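Local coordinates for uncharacterized protein Dfer_1899 (Dyadobacter fermentans, PDB 5HX0), which is of unknown function but, as a sialidase-like six-bladed beta-propeller, possibly binds or processes glycans, at residues I39-D47 with A352-D360; K203-A211 with I220-D228. All blocks are in the same frame, centred on the assembly; numbering follows the deposited sequence.

Contact 1: I39-D47 with A352-D360; sequences IPGVRKVED and APEIVLRTD
P353 opens the contact by laying its ring against I39, CG meeting I39 CG1 at 3.7 Å as the side chains pass at a slant. I39 CD1 then packs against E354 O, the carbonyl oxygen of the next residue, at 3.7 Å. I39 swings this methyl inward with an unstaggered second torsion (chi2 121°), which also sets it against I355 CG1 at 3.8 Å. The end of I355 reaches V42 tip to tip, CD1 to V42 CG1 at 3.8 Å; I341 touches both side chains from strand 336-342. Strands 42-47 and 354-358 run nearly parallel, 8° apart, but their axes stay 9.0 Å apart, too far for backbone pairing. They are the outer strands of two adjacent propeller blades, and strand 42-51, from the N-terminus, completes the blade whose other three strands come from the end of the chain, the Velcro closure of the ring. L357 and R358 form a classic beta bulge opposite I337. L357 O accepts K44 NZ at 2.8 Å in the carbonyl plane. The same ammonium makes a salt bridge to the syn lone pair of D47 OD2 and a weak bond to OD1, which S397 also binds. R358 and D47 lie alongside each other, pointing opposite ways, carboxylate and guanidinium planes 25° apart. D47 OD2 touches R358 CD at 3.7 Å; no N-H is aimed at it, so any pull between the charges is probably only electrostatic. D360 takes R358 side-on, OD1 receiving NE almost straight at 2.8 Å and OD2 receiving NH2; Y383 binds NH1 and F385 adds a cation-pi contact.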
ATOM      1  N   ILE A  39     -16.442 -18.759 -36.876  1.00 61.47           N
ATOM      2  CA  ILE A  39     -16.802 -19.746 -35.863  1.00 54.56           C
ATOM      3  C   ILE A  39     -18.284 -19.597 -35.531  1.00 48.11           C
ATOM      4  O   ILE A  39     -18.706 -18.531 -35.061  1.00 36.14           O
ATOM      5  CB  ILE A  39     -15.929 -19.609 -34.605  1.00 45.28           C
ATOM      6  CG1 ILE A  39     -14.493 -20.022 -34.927  1.00 41.88           C
ATOM      7  CG2 ILE A  39     -16.476 -20.481 -33.496  1.00 46.29           C
ATOM      8  CD1 ILE A  39     -13.479 -18.959 -34.703  1.00 37.75           C
ATOM      9  N   PRO A  40     -19.092 -20.645 -35.706  1.00 55.69           N
ATOM     10  CA  PRO A  40     -20.548 -20.502 -35.550  1.00 54.82           C
ATOM     11  C   PRO A  40     -20.921 -19.993 -34.167  1.00 44.70           C
ATOM     12  O   PRO A  40     -20.512 -20.552 -33.149  1.00 44.21           O
ATOM     13  CB  PRO A  40     -21.078 -21.925 -35.781  1.00 54.55           C
ATOM     14  CG  PRO A  40     -19.966 -22.670 -36.454  1.00 58.14           C
ATOM     15  CD  PRO A  40     -18.693 -22.040 -35.964  1.00 57.52           C
ATOM     16  N   GLY A  41     -21.712 -18.925 -34.145  1.00 39.15           N
ATOM     17  CA  GLY A  41     -22.211 -18.364 -32.911  1.00 48.47           C
ATOM     18  C   GLY A  41     -21.235 -17.501 -32.144  1.00 46.21           C
ATOM     19  O   GLY A  41     -21.561 -17.084 -31.024  1.00 47.41           O
ATOM     20  N   VAL A  42     -20.051 -17.224 -32.696  1.00 31.97           N
ATOM     21  CA  VAL A  42     -19.052 -16.382 -32.041  1.00 34.42           C
ATOM     22  C   VAL A  42     -18.808 -15.145 -32.887  1.00 34.34           C
ATOM     23  O   VAL A  42     -18.612 -15.247 -34.101  1.00 38.48           O
ATOM     24  CB  VAL A  42     -17.732 -17.129 -31.810  1.00 34.55           C
ATOM     25  CG1 VAL A  42     -16.743 -16.222 -31.117  1.00 37.72           C
ATOM     26  CG2 VAL A  42     -17.990 -18.369 -30.996  1.00 38.56           C
ATOM     27  N   ARG A  43     -18.788 -13.984 -32.234  1.00 31.59           N
ATOM     28  CA  ARG A  43     -18.568 -12.706 -32.891  1.00 26.99           C
ATOM     29  C   ARG A  43     -17.987 -11.729 -31.870  1.00 22.08           C
ATOM     30  O   ARG A  43     -18.477 -11.647 -30.742  1.00 22.09           O
ATOM     31  CB  ARG A  43     -19.894 -12.185 -33.470  1.00 32.50           C
ATOM     32  CG  ARG A  43     -19.887 -10.771 -33.985  1.00 43.13           C
ATOM     33  CD  ARG A  43     -21.252 -10.412 -34.573  1.00 46.99           C
ATOM     34  NE  ARG A  43     -22.266 -10.189 -33.544  1.00 46.32           N
ATOM     35  CZ  ARG A  43     -22.561  -8.992 -33.042  1.00 44.34           C
ATOM     36  NH1 ARG A  43     -21.908  -7.922 -33.473  1.00 39.02           N
ATOM     37  NH2 ARG A  43     -23.493  -8.862 -32.105  1.00 46.30           N
ATOM     38  N   LYS A  44     -16.955 -10.991 -32.259  1.00 27.23           N
ATOM     39  CA  LYS A  44     -16.433  -9.945 -31.395  1.00 31.09           C
ATOM     40  C   LYS A  44     -17.278  -8.694 -31.560  1.00 27.50           C
ATOM     41  O   LYS A  44     -17.434  -8.186 -32.671  1.00 35.02           O
ATOM     42  CB  LYS A  44     -14.971  -9.635 -31.702  1.00 31.11           C
ATOM     43  CG  LYS A  44     -14.448  -8.468 -30.854  1.00 30.76           C
ATOM     44  CD  LYS A  44     -12.934  -8.492 -30.700  1.00 32.86           C
ATOM     45  CE  LYS A  44     -12.274  -7.885 -31.887  1.00 29.49           C
ATOM     46  NZ  LYS A  44     -10.847  -7.563 -31.649  1.00 27.89           N
ATOM     47  N   VAL A  45     -17.834  -8.206 -30.459  1.00 24.58           N
ATOM     48  CA  VAL A  45     -18.624  -6.986 -30.518  1.00 25.28           C
ATOM     49  C   VAL A  45     -17.718  -5.772 -30.640  1.00 27.69           C
ATOM     50  O   VAL A  45     -17.877  -4.941 -31.541  1.00 24.98           O
ATOM     51  CB  VAL A  45     -19.536  -6.897 -29.283  1.00 24.42           C
ATOM     52  CG1 VAL A  45     -20.346  -5.584 -29.284  1.00 28.33           C
ATOM     53  CG2 VAL A  45     -20.454  -8.095 -29.245  1.00 25.45           C
ATOM     54  N   GLU A  46     -16.739  -5.661 -29.747  1.00 16.70           N
ATOM     55  CA  GLU A  46     -15.813  -4.536 -29.758  1.00 21.03           C
ATOM     56  C   GLU A  46     -14.692  -4.830 -28.772  1.00 18.28           C
ATOM     57  O   GLU A  46     -14.793  -5.727 -27.935  1.00 20.74           O
ATOM     58  CB  GLU A  46     -16.520  -3.239 -29.382  1.00 21.84           C
ATOM     59  CG  GLU A  46     -17.190  -3.296 -28.022  1.00 20.70           C
ATOM     60  CD  GLU A  46     -17.891  -1.993 -27.666  1.00 38.64           C
ATOM     61  OE1 GLU A  46     -17.453  -0.921 -28.145  1.00 42.65           O
ATOM     62  OE2 GLU A  46     -18.882  -2.046 -26.910  1.00 49.11           O
ATOM     63  N   ASP A  47     -13.626  -4.064 -28.881  1.00 16.96           N
ATOM     64  CA  ASP A  47     -12.586  -4.036 -27.867  1.00 18.58           C
ATOM     65  C   ASP A  47     -12.785  -2.818 -26.979  1.00 16.87           C
ATOM     66  O   ASP A  47     -13.304  -1.795 -27.432  1.00 17.71           O
ATOM     67  CB  ASP A  47     -11.215  -3.982 -28.518  1.00 15.75           C
ATOM     68  CG  ASP A  47     -10.934  -5.216 -29.322  1.00 26.13           C
ATOM     69  OD1 ASP A  47     -11.337  -6.309 -28.872  1.00 25.43           O
ATOM     70  OD2 ASP A  47     -10.346  -5.096 -30.404  1.00 28.09           O
ATOM     71  N   ALA A 352     -11.322 -27.832 -31.568  1.00 18.96           N
ATOM     72  CA  ALA A 352     -12.089 -26.605 -31.417  1.00 18.74           C
ATOM     73  C   ALA A 352     -11.362 -25.467 -32.128  1.00 19.59           C
ATOM     74  O   ALA A 352     -10.156 -25.271 -31.910  1.00 21.77           O
ATOM     75  CB  ALA A 352     -12.305 -26.272 -29.935  1.00 17.97           C
ATOM     76  N   PRO A 353     -12.046 -24.708 -32.977  1.00 18.30           N
ATOM     77  CA  PRO A 353     -11.359 -23.688 -33.776  1.00 22.32           C
ATOM     78  C   PRO A 353     -10.919 -22.522 -32.910  1.00 21.32           C
ATOM     79  O   PRO A 353     -11.608 -22.134 -31.968  1.00 24.84           O
ATOM     80  CB  PRO A 353     -12.420 -23.261 -34.801  1.00 22.95           C
ATOM     81  CG  PRO A 353     -13.745 -23.616 -34.173  1.00 28.38           C
ATOM     82  CD  PRO A 353     -13.478 -24.840 -33.318  1.00 22.74           C
ATOM     83  N   GLU A 354      -9.764 -21.953 -33.250  1.00 18.58           N
ATOM     84  CA  GLU A 354      -9.188 -20.885 -32.443  1.00 18.97           C
ATOM     85  C   GLU A 354      -9.788 -19.534 -32.831  1.00 20.40           C
ATOM     86  O   GLU A 354      -9.893 -19.195 -34.017  1.00 22.24           O
ATOM     87  CB  GLU A 354      -7.670 -20.862 -32.593  1.00 23.73           C
ATOM     88  CG  GLU A 354      -6.970 -19.832 -31.724  1.00 25.37           C
ATOM     89  CD  GLU A 354      -5.465 -20.024 -31.722  1.00 29.76           C
ATOM     90  OE1 GLU A 354      -4.822 -19.715 -32.741  1.00 24.45           O
ATOM     91  OE2 GLU A 354      -4.928 -20.505 -30.701  1.00 24.11           O
ATOM     92  N   ILE A 355     -10.201 -18.789 -31.820  1.00 17.38           N
ATOM     93  CA  ILE A 355     -10.767 -17.453 -31.950  1.00 21.73           C
ATOM     94  C   ILE A 355      -9.620 -16.476 -31.731  1.00 22.63           C
ATOM     95  O   ILE A 355      -8.951 -16.530 -30.692  1.00 19.94           O
ATOM     96  CB  ILE A 355     -11.878 -17.237 -30.904  1.00 23.17           C
ATOM     97  CG1 ILE A 355     -12.958 -18.318 -31.031  1.00 22.92           C
ATOM     98  CG2 ILE A 355     -12.455 -15.836 -30.983  1.00 25.09           C
ATOM     99  CD1 ILE A 355     -13.897 -18.395 -29.838  1.00 26.95           C
ATOM    100  N   VAL A 356      -9.354 -15.590 -32.687  1.00 13.75           N
ATOM    101  CA  VAL A 356      -8.242 -14.652 -32.518  1.00 20.00           C
ATOM    102  C   VAL A 356      -8.820 -13.305 -32.108  1.00 18.82           C
ATOM    103  O   VAL A 356      -9.500 -12.645 -32.901  1.00 18.39           O
ATOM    104  CB  VAL A 356      -7.374 -14.549 -33.784  1.00 21.63           C
ATOM    105  CG1 VAL A 356      -6.191 -13.621 -33.525  1.00 20.68           C
ATOM    106  CG2 VAL A 356      -6.853 -15.944 -34.194  1.00 18.64           C
ATOM    107  N   LEU A 357      -8.552 -12.876 -30.868  1.00 17.36           N
ATOM    108  CA  LEU A 357      -9.166 -11.638 -30.381  1.00 15.28           C
ATOM    109  C   LEU A 357      -8.301 -10.397 -30.625  1.00 17.94           C
ATOM    110  O   LEU A 357      -8.836  -9.314 -30.888  1.00 15.06           O
ATOM    111  CB  LEU A 357      -9.487 -11.749 -28.882  1.00 13.27           C
ATOM    112  CG  LEU A 357     -10.456 -12.866 -28.482  1.00 18.77           C
ATOM    113  CD1 LEU A 357     -10.612 -12.917 -26.973  1.00 19.98           C
ATOM    114  CD2 LEU A 357     -11.817 -12.674 -29.160  1.00 25.95           C
ATOM    115  N   ARG A 358      -6.981 -10.515 -30.525  1.00 13.16           N
ATOM    116  CA  ARG A 358      -6.083  -9.374 -30.697  1.00 14.33           C
ATOM    117  C   ARG A 358      -4.829  -9.849 -31.402  1.00 15.19           C
ATOM    118  O   ARG A 358      -4.311 -10.926 -31.092  1.00 20.95           O
ATOM    119  CB  ARG A 358      -5.664  -8.714 -29.354  1.00 11.43           C
ATOM    120  CG  ARG A 358      -6.788  -8.148 -28.501  1.00 16.48           C
ATOM    121  CD  ARG A 358      -7.392  -6.892 -29.122  1.00 16.14           C
ATOM    122  NE  ARG A 358      -6.526  -5.718 -29.117  1.00 16.97           N
ATOM    123  CZ  ARG A 358      -6.654  -4.699 -28.267  1.00 17.84           C
ATOM    124  NH1 ARG A 358      -7.596  -4.717 -27.330  1.00 16.70           N
ATOM    125  NH2 ARG A 358      -5.853  -3.658 -28.359  1.00 17.31           N
ATOM    126  N   THR A 359      -4.343  -9.040 -32.346  1.00 15.71           N
ATOM    127  CA  THR A 359      -3.080  -9.293 -33.032  1.00 14.35           C
ATOM    128  C   THR A 359      -2.152  -8.088 -32.990  1.00 22.29           C
ATOM    129  O   THR A 359      -1.079  -8.132 -33.608  1.00 22.22           O
ATOM    130  CB  THR A 359      -3.319  -9.672 -34.510  1.00 21.66           C
ATOM    131  OG1 THR A 359      -4.044  -8.619 -35.150  1.00 18.83           O
ATOM    132  CG2 THR A 359      -4.135 -10.958 -34.626  1.00 19.69           C
ATOM    133  N   ASP A 360      -2.533  -7.014 -32.289  1.00 18.55           N
ATOM    134  CA  ASP A 360      -1.857  -5.723 -32.377  1.00 19.36           C
ATOM    135  C   ASP A 360      -0.927  -5.441 -31.199  1.00 18.89           C
ATOM    136  O   ASP A 360      -0.610  -4.271 -30.934  1.00 17.43           O
ATOM    137  CB  ASP A 360      -2.895  -4.600 -32.499  1.00 21.74           C
ATOM    138  CG  ASP A 360      -3.921  -4.599 -31.352  1.00 23.87           C
ATOM    139  OD1 ASP A 360      -4.328  -5.690 -30.891  1.00 20.49           O
ATOM    140  OD2 ASP A 360      -4.329  -3.496 -30.919  1.00 21.31           O
TER

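Contact 2: K203-A211 with I220-D228; sequences KLPAYNRGA and ILWVVAATD
The indole of W222 is crossed obliquely on its benzene side by the backbone of A206-N208, with Y207 CA 4.1 Å from W222 CZ2; V224 CG1 lies over the centre of one face, 3.5 Å above the plane, and a water sits at the edge. The Y207 ring has P205 O in plane at its edge and meets A225 at an angle, through both CB and O. Chi1 of 67° wedges this ring between its own backbone N and carbonyl carbon, bringing the phenol back over strand 220-228; F167 packs on it edge-to-face. The third flat group, the N208 amide, sends ND2 to V223 O at 2.9 Å, nearly straight at 173° and in the amide plane, although the donor stands 32° out of the carbonyl plane. N264 O also accepts from ND2. Beside it, A225 N gives a straight bond to Y207 O, which rests 3.4 Å from V224 CB. The loop, leading from strand 183-186 to strand 213-214, thus crosses strand 220-229, the second of its four-stranded blade, almost at right angles. One water links Y207 OH to T227 OG1, another takes W222 NE1 and donates to G210 O, a third connects V223 N with A211 O. The two direct hydrogen bonds and these waters fix the loop on the strand, A206, V224 and A225 adding apolar contact; Y207 N, buried without a partner in the model, probably carries a desolvation cost.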
ATOM      1  N   LYS A 203       8.584 -21.589   5.743  1.00 19.61           N
ATOM      2  CA  LYS A 203       8.376 -22.473   4.601  1.00 22.87           C
ATOM      3  C   LYS A 203       7.370 -21.826   3.657  1.00 22.66           C
ATOM      4  O   LYS A 203       6.351 -21.282   4.091  1.00 21.06           O
ATOM      5  CB  LYS A 203       7.892 -23.848   5.054  1.00 25.43           C
ATOM      6  CG  LYS A 203       8.981 -24.647   5.811  1.00 33.08           C
ATOM      7  CD  LYS A 203       8.677 -26.143   5.835  1.00 49.21           C
ATOM      8  CE  LYS A 203       7.410 -26.444   6.622  1.00 58.79           C
ATOM      9  NZ  LYS A 203       7.600 -26.263   8.088  1.00 66.45           N
ATOM     10  N   LEU A 204       7.665 -21.869   2.364  1.00 17.92           N
ATOM     11  CA  LEU A 204       6.944 -21.010   1.410  1.00 19.03           C
ATOM     12  C   LEU A 204       5.481 -21.419   1.259  1.00 14.87           C
ATOM     13  O   LEU A 204       5.201 -22.541   0.817  1.00 15.20           O
ATOM     14  CB  LEU A 204       7.635 -21.036   0.049  1.00 18.37           C
ATOM     15  CG  LEU A 204       7.159 -19.952  -0.930  1.00 16.15           C
ATOM     16  CD1 LEU A 204       8.196 -18.859  -1.048  1.00 17.14           C
ATOM     17  CD2 LEU A 204       6.822 -20.548  -2.308  1.00 18.24           C
ATOM     18  N   PRO A 205       4.524 -20.538   1.561  1.00 16.95           N
ATOM     19  CA  PRO A 205       3.111 -20.844   1.277  1.00 15.08           C
ATOM     20  C   PRO A 205       2.866 -21.033  -0.216  1.00 16.69           C
ATOM     21  O   PRO A 205       3.405 -20.300  -1.048  1.00 14.33           O
ATOM     22  CB  PRO A 205       2.372 -19.604   1.799  1.00 14.03           C
ATOM     23  CG  PRO A 205       3.352 -18.920   2.752  1.00 17.36           C
ATOM     24  CD  PRO A 205       4.694 -19.192   2.138  1.00 16.19           C
ATOM     25  N   ALA A 206       2.004 -21.995  -0.547  1.00 15.26           N
ATOM     26  CA  ALA A 206       1.660 -22.228  -1.949  1.00 15.76           C
ATOM     27  C   ALA A 206       0.943 -21.011  -2.563  1.00 16.17           C
ATOM     28  O   ALA A 206       0.436 -20.134  -1.870  1.00 14.91           O
ATOM     29  CB  ALA A 206       0.782 -23.476  -2.075  1.00 12.68           C
ATOM     30  N   TYR A 207       0.860 -21.000  -3.895  1.00 12.44           N
ATOM     31  CA  TYR A 207       0.457 -19.807  -4.649  1.00 14.46           C
ATOM     32  C   TYR A 207       0.204 -20.242  -6.088  1.00 13.85           C
ATOM     33  O   TYR A 207       0.677 -21.298  -6.519  1.00 14.33           O
ATOM     34  CB  TYR A 207       1.559 -18.722  -4.630  1.00  9.99           C
ATOM     35  CG  TYR A 207       2.761 -19.219  -5.405  1.00 13.34           C
ATOM     36  CD1 TYR A 207       3.676 -20.067  -4.803  1.00 13.65           C
ATOM     37  CD2 TYR A 207       2.921 -18.930  -6.779  1.00 12.32           C
ATOM     38  CE1 TYR A 207       4.738 -20.595  -5.511  1.00 17.52           C
ATOM     39  CE2 TYR A 207       3.976 -19.457  -7.496  1.00 14.87           C
ATOM     40  CZ  TYR A 207       4.885 -20.298  -6.857  1.00 15.35           C
ATOM     41  OH  TYR A 207       5.941 -20.858  -7.548  1.00 15.51           O
ATOM     42  N   ASN A 208      -0.503 -19.405  -6.842  1.00 12.99           N
ATOM     43  CA  ASN A 208      -0.447 -19.516  -8.298  1.00 11.34           C
ATOM     44  C   ASN A 208      -1.103 -18.290  -8.920  1.00 15.39           C
ATOM     45  O   ASN A 208      -1.738 -17.481  -8.236  1.00 16.05           O
ATOM     46  CB  ASN A 208      -1.129 -20.784  -8.832  1.00  8.30           C
ATOM     47  CG  ASN A 208      -0.412 -21.339 -10.053  1.00 15.55           C
ATOM     48  OD1 ASN A 208       0.454 -20.665 -10.622  1.00 14.46           O
ATOM     49  ND2 ASN A 208      -0.774 -22.553 -10.465  1.00 10.92           N
ATOM     50  N   ARG A 209      -0.950 -18.173 -10.237  1.00 12.77           N
ATOM     51  CA  ARG A 209      -1.890 -17.407 -11.040  1.00 14.73           C
ATOM     52  C   ARG A 209      -2.792 -18.402 -11.754  1.00 19.75           C
ATOM     53  O   ARG A 209      -2.298 -19.326 -12.411  1.00 13.92           O
ATOM     54  CB  ARG A 209      -1.196 -16.486 -12.058  1.00 12.57           C
ATOM     55  CG  ARG A 209      -2.187 -15.563 -12.838  1.00 12.29           C
ATOM     56  CD  ARG A 209      -2.890 -16.294 -14.022  1.00 13.26           C
ATOM     57  NE  ARG A 209      -3.776 -15.407 -14.775  1.00 12.91           N
ATOM     58  CZ  ARG A 209      -4.593 -15.800 -15.750  1.00 13.10           C
ATOM     59  NH1 ARG A 209      -5.327 -14.889 -16.395  1.00  9.56           N
ATOM     60  NH2 ARG A 209      -4.703 -17.096 -16.075  1.00 12.28           N
ATOM     61  N   GLY A 210      -4.096 -18.195 -11.649  1.00 13.95           N
ATOM     62  CA  GLY A 210      -5.068 -19.061 -12.300  1.00 15.48           C
ATOM     63  C   GLY A 210      -6.368 -19.060 -11.529  1.00 17.07           C
ATOM     64  O   GLY A 210      -6.441 -18.610 -10.388  1.00 14.08           O
ATOM     65  N   ALA A 211      -7.413 -19.570 -12.182  1.00 12.86           N
ATOM     66  CA  ALA A 211      -8.729 -19.613 -11.566  1.00 13.00           C
ATOM     67  C   ALA A 211      -8.862 -20.812 -10.632  1.00 17.02           C
ATOM     68  O   ALA A 211      -8.463 -21.938 -10.977  1.00 14.64           O
ATOM     69  CB  ALA A 211      -9.828 -19.667 -12.632  1.00 12.00           C
ATOM     70  N   ILE A 220     -13.770 -26.128  -2.724  1.00 15.34           N
ATOM     71  CA  ILE A 220     -13.026 -25.227  -3.615  1.00 13.12           C
ATOM     72  C   ILE A 220     -11.757 -25.924  -4.083  1.00 16.60           C
ATOM     73  O   ILE A 220     -10.955 -26.382  -3.260  1.00 19.30           O
ATOM     74  CB  ILE A 220     -12.667 -23.899  -2.933  1.00 16.18           C
ATOM     75  CG1 ILE A 220     -13.912 -23.252  -2.328  1.00 19.02           C
ATOM     76  CG2 ILE A 220     -12.020 -22.948  -3.979  1.00 12.74           C
ATOM     77  CD1 ILE A 220     -13.590 -22.001  -1.593  1.00 31.10           C
ATOM     78  N   LEU A 221     -11.560 -25.952  -5.396  1.00 15.86           N
ATOM     79  CA  LEU A 221     -10.404 -26.553  -6.047  1.00 14.54           C
ATOM     80  C   LEU A 221      -9.405 -25.463  -6.402  1.00 14.94           C
ATOM     81  O   LEU A 221      -9.789 -24.409  -6.902  1.00 11.23           O
ATOM     82  CB  LEU A 221     -10.837 -27.272  -7.327  1.00 12.11           C
ATOM     83  CG  LEU A 221     -11.985 -28.247  -7.137  1.00 18.74           C
ATOM     84  CD1 LEU A 221     -12.479 -28.738  -8.483  1.00 20.21           C
ATOM     85  CD2 LEU A 221     -11.500 -29.400  -6.283  1.00 18.84           C
ATOM     86  N   TRP A 222      -8.122 -25.729  -6.177  1.00 13.32           N
ATOM     87  CA  TRP A 222      -7.082 -24.745  -6.471  1.00 14.21           C
ATOM     88  C   TRP A 222      -5.841 -25.502  -6.909  1.00 14.78           C
ATOM     89  O   TRP A 222      -5.282 -26.273  -6.120  1.00 18.24           O
ATOM     90  CB  TRP A 222      -6.776 -23.890  -5.237  1.00 12.32           C
ATOM     91  CG  TRP A 222      -5.879 -22.716  -5.495  1.00 16.29           C
ATOM     92  CD1 TRP A 222      -5.563 -22.155  -6.701  1.00 16.47           C
ATOM     93  CD2 TRP A 222      -5.170 -21.966  -4.498  1.00 13.76           C
ATOM     94  NE1 TRP A 222      -4.700 -21.090  -6.518  1.00 12.39           N
ATOM     95  CE2 TRP A 222      -4.451 -20.953  -5.172  1.00 13.60           C
ATOM     96  CE3 TRP A 222      -5.086 -22.050  -3.098  1.00 15.07           C
ATOM     97  CZ2 TRP A 222      -3.658 -20.028  -4.498  1.00 15.78           C
ATOM     98  CZ3 TRP A 222      -4.302 -21.139  -2.427  1.00 14.61           C
ATOM     99  CH2 TRP A 222      -3.591 -20.137  -3.124  1.00 20.40           C
ATOM    100  N   VAL A 223      -5.405 -25.305  -8.149  1.00 11.00           N
ATOM    101  CA  VAL A 223      -4.165 -25.932  -8.609  1.00 16.39           C
ATOM    102  C   VAL A 223      -3.020 -24.940  -8.431  1.00 14.95           C
ATOM    103  O   VAL A 223      -2.993 -23.882  -9.077  1.00 14.39           O
ATOM    104  CB  VAL A 223      -4.276 -26.411 -10.059  1.00 15.93           C
ATOM    105  CG1 VAL A 223      -2.917 -26.953 -10.553  1.00 11.77           C
ATOM    106  CG2 VAL A 223      -5.363 -27.484 -10.164  1.00 16.25           C
ATOM    107  N   VAL A 224      -2.069 -25.291  -7.568  1.00 12.25           N
ATOM    108  CA  VAL A 224      -0.979 -24.397  -7.185  1.00 13.44           C
ATOM    109  C   VAL A 224       0.323 -24.882  -7.811  1.00 15.08           C
ATOM    110  O   VAL A 224       0.440 -26.009  -8.295  1.00 16.77           O
ATOM    111  CB  VAL A 224      -0.812 -24.274  -5.654  1.00 12.55           C
ATOM    112  CG1 VAL A 224      -2.056 -23.654  -5.003  1.00 13.77           C
ATOM    113  CG2 VAL A 224      -0.468 -25.646  -5.038  1.00 14.24           C
ATOM    114  N   ALA A 225       1.312 -23.998  -7.803  1.00 13.47           N
ATOM    115  CA  ALA A 225       2.629 -24.284  -8.343  1.00 15.88           C
ATOM    116  C   ALA A 225       3.591 -24.509  -7.193  1.00 18.97           C
ATOM    117  O   ALA A 225       3.420 -23.949  -6.108  1.00 17.39           O
ATOM    118  CB  ALA A 225       3.128 -23.123  -9.213  1.00 15.66           C
ATOM    119  N   ALA A 226       4.614 -25.327  -7.434  1.00 17.02           N
ATOM    120  CA  ALA A 226       5.652 -25.514  -6.426  1.00 15.26           C
ATOM    121  C   ALA A 226       6.986 -25.725  -7.125  1.00 20.52           C
ATOM    122  O   ALA A 226       7.057 -26.431  -8.138  1.00 17.34           O
ATOM    123  CB  ALA A 226       5.337 -26.700  -5.496  1.00 15.76           C
ATOM    124  N   THR A 227       8.030 -25.082  -6.598  1.00 18.06           N
ATOM    125  CA  THR A 227       9.391 -25.327  -7.066  1.00 17.76           C
ATOM    126  C   THR A 227       9.866 -26.625  -6.431  1.00 22.75           C
ATOM    127  O   THR A 227       9.952 -26.709  -5.203  1.00 21.19           O
ATOM    128  CB  THR A 227      10.333 -24.184  -6.678  1.00 21.13           C
ATOM    129  OG1 THR A 227       9.912 -22.966  -7.283  1.00 19.24           O
ATOM    130  CG2 THR A 227      11.773 -24.488  -7.132  1.00 21.92           C
ATOM    131  N   ASP A 228      10.143 -27.637  -7.253  1.00 17.98           N
ATOM    132  CA  ASP A 228      10.556 -28.936  -6.747  1.00 21.08           C
ATOM    133  C   ASP A 228      11.983 -29.313  -7.119  1.00 28.43           C
ATOM    134  O   ASP A 228      12.445 -30.381  -6.720  1.00 30.68           O
ATOM    135  CB  ASP A 228       9.583 -30.045  -7.185  1.00 21.02           C
ATOM    136  CG  ASP A 228       9.381 -30.137  -8.691  1.00 25.36           C
ATOM    137  OD1 ASP A 228      10.165 -29.577  -9.489  1.00 25.94           O
ATOM    138  OD2 ASP A 228       8.396 -30.815  -9.065  1.00 27.44           O
TER
HETATM  139  O   HOH W   1       7.985 -21.844  -5.891  1.00 21.30           O
HETATM  140  O   HOH W   2      -4.519 -18.751  -8.384  1.00 25.33           O
HETATM  141  O   HOH W   3      -6.169 -23.232  -9.999  1.00 16.14           O

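In the fold
Contact 1 and contact 2 lie on opposite sides of the chain's centre, their own centres about 31 Å apart and their nearest atoms about 12 Å apart, without touching. In sequence, contact 2 falls between the two segments of contact 1. Contact 1 sits at the rim, about 21 Å from the chain centre, where the two ends of the ring meet; contact 2, at about 11 Å, is nearer the middle. R209 of the inner loop binds P369 O, on a strand of the blade that strand 42-51 completes. The Y207 side chain lies about 3 Å from a tetraethylene glycol, probably from crystallisation, which may mark a pocket; sialidases bind substrate near the propeller axis.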